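Local coordinates for iron binding protein FbpA (Mannheimia haemolytica, PDB 1Q35) that binds ferric iron in the bacterial periplasm, probably to pass it on for uptake into the cell, and is captured here without its metal, at residues Lys20-Asp25 / Ile250-Gly255; Thr26-Asn31 / Lys243-Lys248; Glu152-Glu157 / Gly223-His228. All coordinates share one frame; numbering follows the deposited sequence.

Contact 1. Residues Lys20-Asp25 / Ile250-Gly255; sequences KNFEKD and IEYLSG
Tyr252 reaches helix 16-26 because its CG lies anti to the backbone N (chi1 -175°), which sends the ring out from helix 243-254 toward Phe22 and Asp25. Phe22 has the same kind of first torsion (chi1 166°), and this turns its ring edge toward the tyrosine face. The two rings form a T-shaped pair. The edge of Phe22 points at the face of Tyr252, with the planes at 72° and the ring centroids of Phe22 and Tyr252 5.6 Å apart. Phe22 CD1 lies 3.7 Å from both CB and CG of Tyr252. A CH-pi contact adds to this, since Phe22 CA sits over the tyrosine face, 3.8 Å from the centroid of the Tyr252 ring. The phenol thus lies against helix backbone as well as against a side chain.

Beyond the ring, Tyr252 OH donates a hydrogen bond to Asp25 OD2 at 2.7 Å. The carboxylate oxygen lies at the edge of the phenol ring, yet the hydroxyl meets it from above the carboxylate plane. The phenol oxygen also packs on the helix surface, 3.3 Å from Asn21 CB. The amide of Asn21 leads elsewhere, and its ND2 bonds to Pro17 O.

The two helical segments run closer to perpendicular than to antiparallel, and their axes come no nearer than 10.5 Å. The Tyr252 side chain bridges that gap. Phe22 continues inward onto Val30 of strand 29-34.

Asp25 OD2 has a second partner, a salt bridge to Lys257 at the start of helix 256-266. The carboxylate is thus shared by a phenol and an ammonium group. Both would be expected to stabilise its negative charge, and together they tie the end of helix 16-26 to the helical pair 243-254 and 256-266.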
ATOM      1  N   LYS A  20     -13.030   0.072  15.858  1.00 16.46           N
ATOM      2  CA  LYS A  20     -14.053  -0.375  16.804  1.00 17.14           C
ATOM      3  C   LYS A  20     -13.418  -0.793  18.124  1.00 17.09           C
ATOM      4  O   LYS A  20     -13.963  -0.511  19.189  1.00 17.30           O
ATOM      5  CB  LYS A  20     -14.855  -1.542  16.225  1.00 17.77           C
ATOM      6  CG  LYS A  20     -15.775  -1.152  15.085  1.00 19.57           C
ATOM      7  CD  LYS A  20     -17.105  -0.605  15.586  1.00 21.67           C
ATOM      8  CE  LYS A  20     -18.205  -0.732  14.542  1.00 22.90           C
ATOM      9  NZ  LYS A  20     -18.190   0.391  13.578  1.00 23.80           N
ATOM     10  N   ASN A  21     -12.269  -1.459  18.056  1.00 16.95           N
ATOM     11  CA  ASN A  21     -11.527  -1.835  19.255  1.00 17.20           C
ATOM     12  C   ASN A  21     -10.983  -0.609  19.985  1.00 17.20           C
ATOM     13  O   ASN A  21     -10.964  -0.577  21.213  1.00 17.48           O
ATOM     14  CB  ASN A  21     -10.394  -2.810  18.919  1.00 17.15           C
ATOM     15  CG  ASN A  21     -10.868  -4.250  18.879  1.00 17.87           C
ATOM     16  OD1 ASN A  21     -10.936  -4.920  19.910  1.00 19.60           O
ATOM     17  ND2 ASN A  21     -11.209  -4.729  17.688  1.00 17.99           N
ATOM     18  N   PHE A  22     -10.557   0.401  19.231  1.00 17.02           N
ATOM     19  CA  PHE A  22     -10.145   1.680  19.808  1.00 17.02           C
ATOM     20  C   PHE A  22     -11.301   2.316  20.580  1.00 17.61           C
ATOM     21  O   PHE A  22     -11.119   2.760  21.708  1.00 17.75           O
ATOM     22  CB  PHE A  22      -9.648   2.632  18.713  1.00 16.60           C
ATOM     23  CG  PHE A  22      -9.529   4.068  19.157  1.00 15.68           C
ATOM     24  CD1 PHE A  22      -8.446   4.486  19.920  1.00 15.20           C
ATOM     25  CD2 PHE A  22     -10.491   5.002  18.794  1.00 15.49           C
ATOM     26  CE1 PHE A  22      -8.332   5.816  20.323  1.00 15.43           C
ATOM     27  CE2 PHE A  22     -10.376   6.332  19.197  1.00 15.72           C
ATOM     28  CZ  PHE A  22      -9.292   6.729  19.955  1.00 15.77           C
ATOM     29  N   GLU A  23     -12.481   2.352  19.970  1.00 18.12           N
ATOM     30  CA  GLU A  23     -13.666   2.939  20.601  1.00 19.00           C
ATOM     31  C   GLU A  23     -14.021   2.231  21.905  1.00 19.64           C
ATOM     32  O   GLU A  23     -14.357   2.878  22.897  1.00 20.06           O
ATOM     33  CB  GLU A  23     -14.868   2.877  19.657  1.00 19.15           C
ATOM     34  CG  GLU A  23     -14.824   3.865  18.511  1.00 19.75           C
ATOM     35  CD  GLU A  23     -16.070   3.802  17.655  1.00 20.92           C
ATOM     36  OE1 GLU A  23     -16.392   2.706  17.151  1.00 22.34           O
ATOM     37  OE2 GLU A  23     -16.734   4.839  17.490  1.00 21.01           O
ATOM     38  N   LYS A  24     -13.937   0.905  21.899  1.00 20.11           N
ATOM     39  CA  LYS A  24     -14.286   0.098  23.065  1.00 20.54           C
ATOM     40  C   LYS A  24     -13.278   0.281  24.200  1.00 20.64           C
ATOM     41  O   LYS A  24     -13.662   0.384  25.366  1.00 20.94           O
ATOM     42  CB  LYS A  24     -14.367  -1.383  22.677  1.00 20.84           C
ATOM     43  CG  LYS A  24     -14.839  -2.308  23.797  1.00 21.33           C
ATOM     44  CD  LYS A  24     -15.027  -3.738  23.309  1.00 22.11           C
ATOM     45  N   ASP A  25     -11.996   0.335  23.852  1.00 20.59           N
ATOM     46  CA  ASP A  25     -10.916   0.339  24.837  1.00 20.80           C
ATOM     47  C   ASP A  25     -10.658   1.717  25.453  1.00 20.92           C
ATOM     48  O   ASP A  25     -10.150   1.803  26.572  1.00 21.43           O
ATOM     49  CB  ASP A  25      -9.615  -0.175  24.205  1.00 20.81           C
ATOM     50  CG  ASP A  25      -9.667  -1.657  23.850  1.00 21.24           C
ATOM     51  OD1 ASP A  25     -10.677  -2.332  24.157  1.00 21.97           O
ATOM     52  OD2 ASP A  25      -8.727  -2.228  23.257  1.00 21.07           O
ATOM     53  N   ILE A 250      -3.666   7.345  17.194  1.00 12.36           N
ATOM     54  CA  ILE A 250      -2.495   6.854  16.476  1.00 12.56           C
ATOM     55  C   ILE A 250      -1.564   6.074  17.407  1.00 12.41           C
ATOM     56  O   ILE A 250      -0.958   5.093  16.990  1.00 12.45           O
ATOM     57  CB  ILE A 250      -1.784   7.966  15.650  1.00 12.76           C
ATOM     58  CG1 ILE A 250      -1.079   9.005  16.518  1.00 13.31           C
ATOM     59  CG2 ILE A 250      -2.780   8.657  14.737  1.00 13.22           C
ATOM     60  CD1 ILE A 250      -0.196   9.922  15.705  1.00 13.85           C
ATOM     61  N   GLU A 251      -1.502   6.463  18.680  1.00 12.56           N
ATOM     62  CA  GLU A 251      -0.794   5.678  19.686  1.00 12.52           C
ATOM     63  C   GLU A 251      -1.421   4.291  19.832  1.00 12.53           C
ATOM     64  O   GLU A 251      -0.710   3.294  19.918  1.00 12.77           O
ATOM     65  CB  GLU A 251      -0.784   6.411  21.035  1.00 12.79           C
ATOM     66  CG  GLU A 251       0.153   7.613  21.050  1.00 13.60           C
ATOM     67  CD  GLU A 251       0.102   8.431  22.333  1.00 15.02           C
ATOM     68  OE1 GLU A 251       1.085   9.150  22.600  1.00 16.02           O
ATOM     69  OE2 GLU A 251      -0.910   8.370  23.059  1.00 15.85           O
ATOM     70  N   TYR A 252      -2.746   4.234  19.841  1.00 12.46           N
ATOM     71  CA  TYR A 252      -3.462   2.961  19.922  1.00 12.57           C
ATOM     72  C   TYR A 252      -3.151   2.073  18.716  1.00 12.32           C
ATOM     73  O   TYR A 252      -2.886   0.881  18.870  1.00 12.56           O
ATOM     74  CB  TYR A 252      -4.974   3.186  20.000  1.00 12.83           C
ATOM     75  CG  TYR A 252      -5.766   1.911  20.208  1.00 13.79           C
ATOM     76  CD1 TYR A 252      -6.203   1.154  19.124  1.00 14.88           C
ATOM     77  CD2 TYR A 252      -6.068   1.458  21.487  1.00 14.84           C
ATOM     78  CE1 TYR A 252      -6.920  -0.020  19.309  1.00 15.22           C
ATOM     79  CE2 TYR A 252      -6.786   0.288  21.685  1.00 14.93           C
ATOM     80  CZ  TYR A 252      -7.212  -0.444  20.591  1.00 15.45           C
ATOM     81  OH  TYR A 252      -7.921  -1.607  20.783  1.00 16.30           O
ATOM     82  N   LEU A 253      -3.182   2.656  17.523  1.00 12.02           N
ATOM     83  CA  LEU A 253      -2.941   1.890  16.299  1.00 11.85           C
ATOM     84  C   LEU A 253      -1.507   1.364  16.233  1.00 11.81           C
ATOM     85  O   LEU A 253      -1.254   0.356  15.563  1.00 11.81           O
ATOM     86  CB  LEU A 253      -3.282   2.718  15.054  1.00 11.94           C
ATOM     87  CG  LEU A 253      -4.769   3.044  14.886  1.00 11.94           C
ATOM     88  CD1 LEU A 253      -4.989   4.011  13.736  1.00 12.05           C
ATOM     89  CD2 LEU A 253      -5.612   1.784  14.696  1.00 12.15           C
ATOM     90  N   SER A 254      -0.584   2.018  16.937  1.00 12.13           N
ATOM     91  CA  SER A 254       0.815   1.591  17.003  1.00 12.55           C
ATOM     92  C   SER A 254       1.096   0.506  18.050  1.00 12.68           C
ATOM     93  O   SER A 254       2.175  -0.078  18.049  1.00 13.06           O
ATOM     94  CB  SER A 254       1.722   2.799  17.285  1.00 12.41           C
ATOM     95  OG  SER A 254       1.767   3.127  18.671  1.00 13.16           O
ATOM     96  N   GLY A 255       0.139   0.259  18.942  1.00 13.33           N
ATOM     97  CA  GLY A 255       0.350  -0.621  20.082  1.00 13.82           C
ATOM     98  C   GLY A 255       0.180  -2.101  19.795  1.00 14.23           C
ATOM     99  O   GLY A 255      -0.228  -2.507  18.708  1.00 13.85           O
TER

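Contact 2. Residues Thr26-Asn31 / Lys243-Lys248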
ATOM      1  N   THR A  26     -10.986   2.783  24.725  1.00 20.77           N
ATOM      2  CA  THR A  26     -10.698   4.154  25.171  1.00 20.69           C
ATOM      3  C   THR A  26     -11.943   4.975  25.506  1.00 20.79           C
ATOM      4  O   THR A  26     -11.849   5.957  26.243  1.00 21.15           O
ATOM      5  CB  THR A  26      -9.877   4.932  24.108  1.00 20.61           C
ATOM      6  OG1 THR A  26     -10.689   5.202  22.959  1.00 19.43           O
ATOM      7  CG2 THR A  26      -8.695   4.110  23.582  1.00 20.91           C
ATOM      8  N   GLY A  27     -13.092   4.598  24.950  1.00 20.70           N
ATOM      9  CA  GLY A  27     -14.325   5.357  25.114  1.00 20.66           C
ATOM     10  C   GLY A  27     -14.482   6.531  24.159  1.00 20.48           C
ATOM     11  O   GLY A  27     -15.492   7.237  24.206  1.00 21.23           O
ATOM     12  N   ILE A  28     -13.496   6.742  23.288  1.00 19.77           N
ATOM     13  CA  ILE A  28     -13.516   7.860  22.350  1.00 19.19           C
ATOM     14  C   ILE A  28     -14.303   7.464  21.105  1.00 18.88           C
ATOM     15  O   ILE A  28     -14.031   6.430  20.501  1.00 19.09           O
ATOM     16  CB  ILE A  28     -12.076   8.287  21.967  1.00 18.96           C
ATOM     17  CG1 ILE A  28     -11.308   8.755  23.210  1.00 19.12           C
ATOM     18  CG2 ILE A  28     -12.105   9.398  20.917  1.00 18.65           C
ATOM     19  CD1 ILE A  28      -9.807   8.810  23.027  1.00 18.75           C
ATOM     20  N   LYS A  29     -15.269   8.294  20.732  1.00 18.38           N
ATOM     21  CA  LYS A  29     -16.105   8.076  19.556  1.00 18.12           C
ATOM     22  C   LYS A  29     -15.332   8.392  18.281  1.00 17.52           C
ATOM     23  O   LYS A  29     -14.720   9.447  18.170  1.00 17.25           O
ATOM     24  CB  LYS A  29     -17.357   8.963  19.634  1.00 18.49           C
ATOM     25  CG  LYS A  29     -18.192   9.059  18.359  1.00 19.68           C
ATOM     26  CD  LYS A  29     -18.901   7.756  18.041  1.00 20.83           C
ATOM     27  CE  LYS A  29     -19.860   7.925  16.869  1.00 22.07           C
ATOM     28  NZ  LYS A  29     -20.636   6.685  16.600  1.00 23.20           N
ATOM     29  N   VAL A  30     -15.384   7.477  17.315  1.00 16.94           N
ATOM     30  CA  VAL A  30     -14.779   7.686  16.008  1.00 16.55           C
ATOM     31  C   VAL A  30     -15.857   8.089  15.017  1.00 16.33           C
ATOM     32  O   VAL A  30     -16.823   7.354  14.811  1.00 16.72           O
ATOM     33  CB  VAL A  30     -14.074   6.408  15.494  1.00 16.37           C
ATOM     34  CG1 VAL A  30     -13.623   6.571  14.038  1.00 16.64           C
ATOM     35  CG2 VAL A  30     -12.892   6.061  16.380  1.00 16.45           C
ATOM     36  N   ASN A  31     -15.693   9.264  14.420  1.00 16.40           N
ATOM     37  CA  ASN A  31     -16.461   9.664  13.250  1.00 16.70           C
ATOM     38  C   ASN A  31     -15.589   9.398  12.045  1.00 17.01           C
ATOM     39  O   ASN A  31     -14.457   9.859  11.997  1.00 17.50           O
ATOM     40  CB  ASN A  31     -16.824  11.148  13.311  1.00 16.72           C
ATOM     41  CG  ASN A  31     -17.502  11.526  14.606  1.00 17.37           C
ATOM     42  OD1 ASN A  31     -18.463  10.883  15.026  1.00 18.24           O
ATOM     43  ND2 ASN A  31     -16.996  12.570  15.253  1.00 17.50           N
ATOM     44  N   LYS A 243      -7.159  17.091  18.952  1.00 13.04           N
ATOM     45  CA  LYS A 243      -5.800  16.616  18.749  1.00 13.23           C
ATOM     46  C   LYS A 243      -5.358  15.609  19.805  1.00 13.19           C
ATOM     47  O   LYS A 243      -4.703  14.633  19.474  1.00 12.92           O
ATOM     48  CB  LYS A 243      -4.826  17.794  18.685  1.00 13.54           C
ATOM     49  CG  LYS A 243      -3.380  17.393  18.426  1.00 14.88           C
ATOM     50  CD  LYS A 243      -2.587  17.235  19.709  1.00 17.41           C
ATOM     51  CE  LYS A 243      -1.110  17.081  19.433  1.00 18.76           C
ATOM     52  NZ  LYS A 243      -0.541  18.323  18.852  1.00 20.00           N
ATOM     53  N   ALA A 244      -5.704  15.837  21.067  1.00 12.92           N
ATOM     54  CA  ALA A 244      -5.367  14.888  22.122  1.00 12.89           C
ATOM     55  C   ALA A 244      -5.969  13.520  21.823  1.00 13.00           C
ATOM     56  O   ALA A 244      -5.316  12.500  22.022  1.00 13.27           O
ATOM     57  CB  ALA A 244      -5.852  15.387  23.472  1.00 12.87           C
ATOM     58  N   ASN A 245      -7.215  13.513  21.360  1.00 12.97           N
ATOM     59  CA  ASN A 245      -7.888  12.268  20.970  1.00 13.12           C
ATOM     60  C   ASN A 245      -7.263  11.650  19.717  1.00 13.01           C
ATOM     61  O   ASN A 245      -7.175  10.425  19.602  1.00 13.53           O
ATOM     62  CB  ASN A 245      -9.387  12.506  20.760  1.00 13.52           C
ATOM     63  CG  ASN A 245     -10.134  12.742  22.069  1.00 13.68           C
ATOM     64  OD1 ASN A 245      -9.614  12.477  23.151  1.00 14.40           O
ATOM     65  ND2 ASN A 245     -11.365  13.229  21.965  1.00 14.92           N
ATOM     66  N   ALA A 246      -6.821  12.494  18.791  1.00 12.60           N
ATOM     67  CA  ALA A 246      -6.141  12.027  17.582  1.00 12.45           C
ATOM     68  C   ALA A 246      -4.829  11.346  17.945  1.00 12.65           C
ATOM     69  O   ALA A 246      -4.495  10.303  17.381  1.00 12.74           O
ATOM     70  CB  ALA A 246      -5.900  13.178  16.625  1.00 12.47           C
ATOM     71  N   VAL A 247      -4.092  11.916  18.892  1.00 12.97           N
ATOM     72  CA  VAL A 247      -2.842  11.321  19.339  1.00 13.48           C
ATOM     73  C   VAL A 247      -3.122   9.977  20.005  1.00 13.46           C
ATOM     74  O   VAL A 247      -2.409   9.006  19.756  1.00 13.49           O
ATOM     75  CB  VAL A 247      -2.064  12.259  20.287  1.00 13.79           C
ATOM     76  CG1 VAL A 247      -0.903  11.534  20.951  1.00 14.55           C
ATOM     77  CG2 VAL A 247      -1.553  13.463  19.518  1.00 14.11           C
ATOM     78  N   LYS A 248      -4.166   9.901  20.825  1.00 13.52           N
ATOM     79  CA  LYS A 248      -4.523   8.631  21.452  1.00 14.08           C
ATOM     80  C   LYS A 248      -4.876   7.560  20.413  1.00 13.72           C
ATOM     81  O   LYS A 248      -4.540   6.393  20.597  1.00 14.02           O
ATOM     82  CB  LYS A 248      -5.662   8.820  22.454  1.00 14.68           C
ATOM     83  CG  LYS A 248      -5.200   9.489  23.749  1.00 16.47           C
ATOM     84  CD  LYS A 248      -6.343   9.767  24.709  1.00 18.84           C
ATOM     85  CE  LYS A 248      -5.827  10.361  26.017  1.00 20.12           C
ATOM     86  NZ  LYS A 248      -6.863  11.151  26.742  1.00 21.26           N
TER
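A beta-alpha-beta unit supplies one side of this contact: Ile28 lies where helix 16-26 passes into strand 29-34, and it meets Asn245 and Lys248 of helix 243-254. The outer branch of Ile28 does most of the touching. Its CD1 lies 3.7 Å from Asn245 OD1 and 4.0 Å from Lys248 CD. Both branches lie over one face of the Asn245 amide, with Ile28 CG2 4.0 Å from Asn245 CG. Asn245 and Lys248 are about one helical turn apart, so the isoleucine tip rests against both. The lysine chain is extended beyond CG and crosses Ile28 at about a right angle, offering methylene groups to it.

Strand 29-34 pairs in parallel with strand 3-8, and helix 16-26 makes the connection between them. The turn out of that helix is an ST turn: Ile28 N donates to Thr26 OG1 at 3.2 Å, with a nearly straight N-H...O angle of 164°. Gly27 between them has positive phi. Thr26 OG1 is also bonded to Phe22 O in the last part of the helix.

The amide of Asn245 is fixed from the sheet side, where its ND2 bonds to Glu3 O of strand 3-8. Elsewhere Ile28 packs on Val4 of strand 3-8 and on Phe22 of helix 16-26.

Contact 3. Residues Glu152-Glu157 / Gly223-His228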
ATOM      1  N   GLU A 152      14.091   5.873  -9.123  1.00  7.09           N
ATOM      2  CA  GLU A 152      15.248   6.069  -8.244  1.00  7.48           C
ATOM      3  C   GLU A 152      16.393   5.134  -8.639  1.00  7.37           C
ATOM      4  O   GLU A 152      17.559   5.535  -8.664  1.00  7.88           O
ATOM      5  CB  GLU A 152      14.857   5.839  -6.780  1.00  7.52           C
ATOM      6  CG  GLU A 152      15.929   6.223  -5.768  1.00  8.23           C
ATOM      7  CD  GLU A 152      16.040   7.716  -5.511  1.00  8.56           C
ATOM      8  OE1 GLU A 152      15.450   8.526  -6.258  1.00  8.62           O
ATOM      9  OE2 GLU A 152      16.740   8.093  -4.542  1.00  9.36           O
ATOM     10  N   HIS A 153      16.058   3.888  -8.956  1.00  7.31           N
ATOM     11  CA  HIS A 153      17.060   2.876  -9.268  1.00  7.31           C
ATOM     12  C   HIS A 153      17.612   2.967 -10.687  1.00  7.20           C
ATOM     13  O   HIS A 153      18.765   2.613 -10.910  1.00  7.80           O
ATOM     14  CB  HIS A 153      16.481   1.470  -9.074  1.00  7.49           C
ATOM     15  CG  HIS A 153      16.023   1.177  -7.680  1.00  7.44           C
ATOM     16  ND1 HIS A 153      16.759   1.502  -6.557  1.00  7.86           N
ATOM     17  CD2 HIS A 153      14.906   0.562  -7.232  1.00  7.97           C
ATOM     18  CE1 HIS A 153      16.105   1.105  -5.480  1.00  8.11           C
ATOM     19  NE2 HIS A 153      14.977   0.534  -5.862  1.00  7.73           N
ATOM     20  N   TYR A 154      16.794   3.400 -11.647  1.00  7.27           N
ATOM     21  CA  TYR A 154      17.113   3.228 -13.069  1.00  7.39           C
ATOM     22  C   TYR A 154      17.011   4.474 -13.931  1.00  7.49           C
ATOM     23  O   TYR A 154      17.479   4.456 -15.069  1.00  7.88           O
ATOM     24  CB  TYR A 154      16.186   2.184 -13.689  1.00  7.75           C
ATOM     25  CG  TYR A 154      16.192   0.847 -12.990  1.00  7.99           C
ATOM     26  CD1 TYR A 154      15.019   0.322 -12.468  1.00  8.49           C
ATOM     27  CD2 TYR A 154      17.361   0.111 -12.845  1.00  9.50           C
ATOM     28  CE1 TYR A 154      15.008  -0.899 -11.819  1.00  9.42           C
ATOM     29  CE2 TYR A 154      17.361  -1.120 -12.202  1.00 10.24           C
ATOM     30  CZ  TYR A 154      16.182  -1.616 -11.696  1.00  9.72           C
ATOM     31  OH  TYR A 154      16.158  -2.832 -11.064  1.00 10.91           O
ATOM     32  N   GLY A 155      16.383   5.526 -13.422  1.00  7.24           N
ATOM     33  CA  GLY A 155      16.115   6.716 -14.208  1.00  7.10           C
ATOM     34  C   GLY A 155      14.871   6.595 -15.076  1.00  7.45           C
ATOM     35  O   GLY A 155      14.278   5.513 -15.211  1.00  7.43           O
ATOM     36  N   ILE A 156      14.475   7.708 -15.685  1.00  7.59           N
ATOM     37  CA  ILE A 156      13.196   7.749 -16.396  1.00  7.73           C
ATOM     38  C   ILE A 156      13.217   7.086 -17.767  1.00  7.63           C
ATOM     39  O   ILE A 156      12.170   6.649 -18.234  1.00  8.16           O
ATOM     40  CB  ILE A 156      12.600   9.180 -16.487  1.00  8.10           C
ATOM     41  CG1 ILE A 156      13.426  10.103 -17.393  1.00  8.44           C
ATOM     42  CG2 ILE A 156      12.429   9.754 -15.091  1.00  8.33           C
ATOM     43  CD1 ILE A 156      12.722  11.410 -17.678  1.00  8.30           C
ATOM     44  N   GLU A 157      14.362   7.020 -18.433  1.00  7.74           N
ATOM     45  CA  GLU A 157      14.408   6.372 -19.749  1.00  8.13           C
ATOM     46  C   GLU A 157      14.170   4.865 -19.620  1.00  8.33           C
ATOM     47  O   GLU A 157      13.326   4.293 -20.316  1.00  8.76           O
ATOM     48  CB  GLU A 157      15.732   6.648 -20.464  1.00  8.24           C
ATOM     49  CG  GLU A 157      15.859   8.071 -20.968  1.00  8.82           C
ATOM     50  CD  GLU A 157      17.174   8.338 -21.687  1.00  9.14           C
ATOM     51  OE1 GLU A 157      18.079   7.474 -21.664  1.00  8.74           O
ATOM     52  OE2 GLU A 157      17.300   9.438 -22.274  1.00  9.90           O
ATOM     53  N   GLY A 223      15.266  -9.622  -7.658  1.00  8.90           N
ATOM     54  CA  GLY A 223      16.301  -8.994  -8.452  1.00  9.15           C
ATOM     55  C   GLY A 223      17.157  -8.063  -7.611  1.00  9.29           C
ATOM     56  O   GLY A 223      17.128  -8.093  -6.383  1.00  9.11           O
ATOM     57  N   GLU A 224      17.897  -7.198  -8.289  1.00  9.68           N
ATOM     58  CA  GLU A 224      18.894  -6.336  -7.666  1.00 10.20           C
ATOM     59  C   GLU A 224      18.368  -5.571  -6.455  1.00  9.48           C
ATOM     60  O   GLU A 224      19.041  -5.457  -5.427  1.00 10.44           O
ATOM     61  CB  GLU A 224      19.403  -5.345  -8.719  1.00 10.66           C
ATOM     62  CG  GLU A 224      20.475  -4.389  -8.227  1.00 12.43           C
ATOM     63  CD  GLU A 224      20.987  -3.444  -9.301  1.00 14.74           C
ATOM     64  OE1 GLU A 224      21.895  -2.642  -8.989  1.00 17.04           O
ATOM     65  OE2 GLU A 224      20.489  -3.491 -10.448  1.00 15.26           O
ATOM     66  N   HIS A 225      17.166  -5.020  -6.593  1.00  8.89           N
ATOM     67  CA  HIS A 225      16.578  -4.178  -5.553  1.00  8.51           C
ATOM     68  C   HIS A 225      15.420  -4.841  -4.823  1.00  8.09           C
ATOM     69  O   HIS A 225      14.658  -4.170  -4.130  1.00  8.56           O
ATOM     70  CB  HIS A 225      16.156  -2.845  -6.154  1.00  8.80           C
ATOM     71  CG  HIS A 225      17.278  -2.137  -6.839  1.00  9.90           C
ATOM     72  ND1 HIS A 225      18.157  -1.315  -6.168  1.00 11.91           N
ATOM     73  CD2 HIS A 225      17.723  -2.200  -8.115  1.00 11.51           C
ATOM     74  CE1 HIS A 225      19.047  -0.843  -7.021  1.00 12.17           C
ATOM     75  NE2 HIS A 225      18.813  -1.369  -8.208  1.00 11.98           N
ATOM     76  N   GLY A 226      15.294  -6.155  -4.962  1.00  7.96           N
ATOM     77  CA  GLY A 226      14.376  -6.916  -4.140  1.00  7.88           C
ATOM     78  C   GLY A 226      12.911  -6.587  -4.357  1.00  7.76           C
ATOM     79  O   GLY A 226      12.481  -6.226  -5.449  1.00  8.02           O
ATOM     80  N   THR A 227      12.142  -6.709  -3.286  1.00  7.57           N
ATOM     81  CA  THR A 227      10.703  -6.518  -3.313  1.00  7.31           C
ATOM     82  C   THR A 227      10.350  -5.114  -2.840  1.00  6.91           C
ATOM     83  O   THR A 227      10.835  -4.653  -1.809  1.00  7.55           O
ATOM     84  CB  THR A 227      10.039  -7.566  -2.409  1.00  7.35           C
ATOM     85  OG1 THR A 227      10.130  -8.865  -3.013  1.00  8.45           O
ATOM     86  CG2 THR A 227       8.549  -7.311  -2.247  1.00  7.87           C
ATOM     87  N   HIS A 228       9.501  -4.446  -3.608  1.00  6.75           N
ATOM     88  CA  HIS A 228       8.969  -3.139  -3.260  1.00  7.07           C
ATOM     89  C   HIS A 228       8.066  -3.218  -2.040  1.00  7.35           C
ATOM     90  O   HIS A 228       7.133  -4.018  -1.990  1.00  7.54           O
ATOM     91  CB  HIS A 228       8.186  -2.581  -4.454  1.00  7.23           C
ATOM     92  CG  HIS A 228       7.454  -1.301  -4.186  1.00  7.22           C
ATOM     93  ND1 HIS A 228       8.077  -0.071  -4.129  1.00  7.15           N
ATOM     94  CD2 HIS A 228       6.135  -1.062  -3.990  1.00  7.38           C
ATOM     95  CE1 HIS A 228       7.173   0.867  -3.904  1.00  7.76           C
ATOM     96  NE2 HIS A 228       5.985   0.294  -3.820  1.00  7.87           N
TER
HETATM   97  O   HOH W   1      20.084   0.394  -9.980  1.00 14.99           O
HETATM   98  O   HOH W   2      18.254  -4.402 -11.822  1.00 13.83           O
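A water joins His153 and His225: it donates to His153 O at 2.7 Å and is hydrogen-bonded to His225 NE2 at 2.8 Å. A second water bridges Tyr154 OH, at 2.7 Å, and Glu224 OE2, to which it donates. No direct hydrogen bond links the two segments.

The main direct contact is a face-to-face stack of the two imidazoles. The centroids of the His153 and His225 rings are 3.6 Å apart and the planes are 18° from parallel. CG lies beside the backbone N in both histidines (chi1 -61° and -56°), letting the rings overlap. The side chains slide past each other in opposite directions, which brings each CB over the face of the other ring in a pair of CH-pi contacts. The two ND1 atoms come close, but their angle is poor for a hydrogen bond. With such spacing, a charge on both rings at once seems unlikely. His153 NE2 is held by Asp290 OD1.

Tyr154 completes an aromatic cluster. Its OH meets the edge of the second imidazole, 3.4 Å from His225 CD2, and His153 CB lies over the centre of the Tyr154 ring. On the far face of His225 lies Glu224 CG, so this imidazole is sandwiched. Glu224 and His225 are the two central residues of a type I turn, closed by Gly226 N to Gly223 O at 3.0 Å.

The contact lies at the surface, away from the iron ligands. It joins the kinked middle of helix 141-168 to the loop between strands 216-219 and 228-236, with Glu152 turned aside to Lys299, just after helix 294-298.

How the contacts relate
Contacts 1 and 2 are neighbours, with centres 9 Å apart. They share helix 243-254, and helix 16-26 of contact 1 is followed, after a short turn, by strand 29-34 of contact 2. Glu23 OE2 probably bonds to Val30 N between them. Contact 3 lies on the opposite side of the chain's centre, with its centre 36 Å from that of contact 1 and 40 Å from that of contact 2. Along the chain contact 3 is nested inside contact 2, and contact 2 inside contact 1. Strand 228-236 leads from the loop of contact 3 to helix 243-254. This fits the two-lobed fold of solute-binding proteins, with contacts 1 and 2 probably in one lobe and contact 3 in the other.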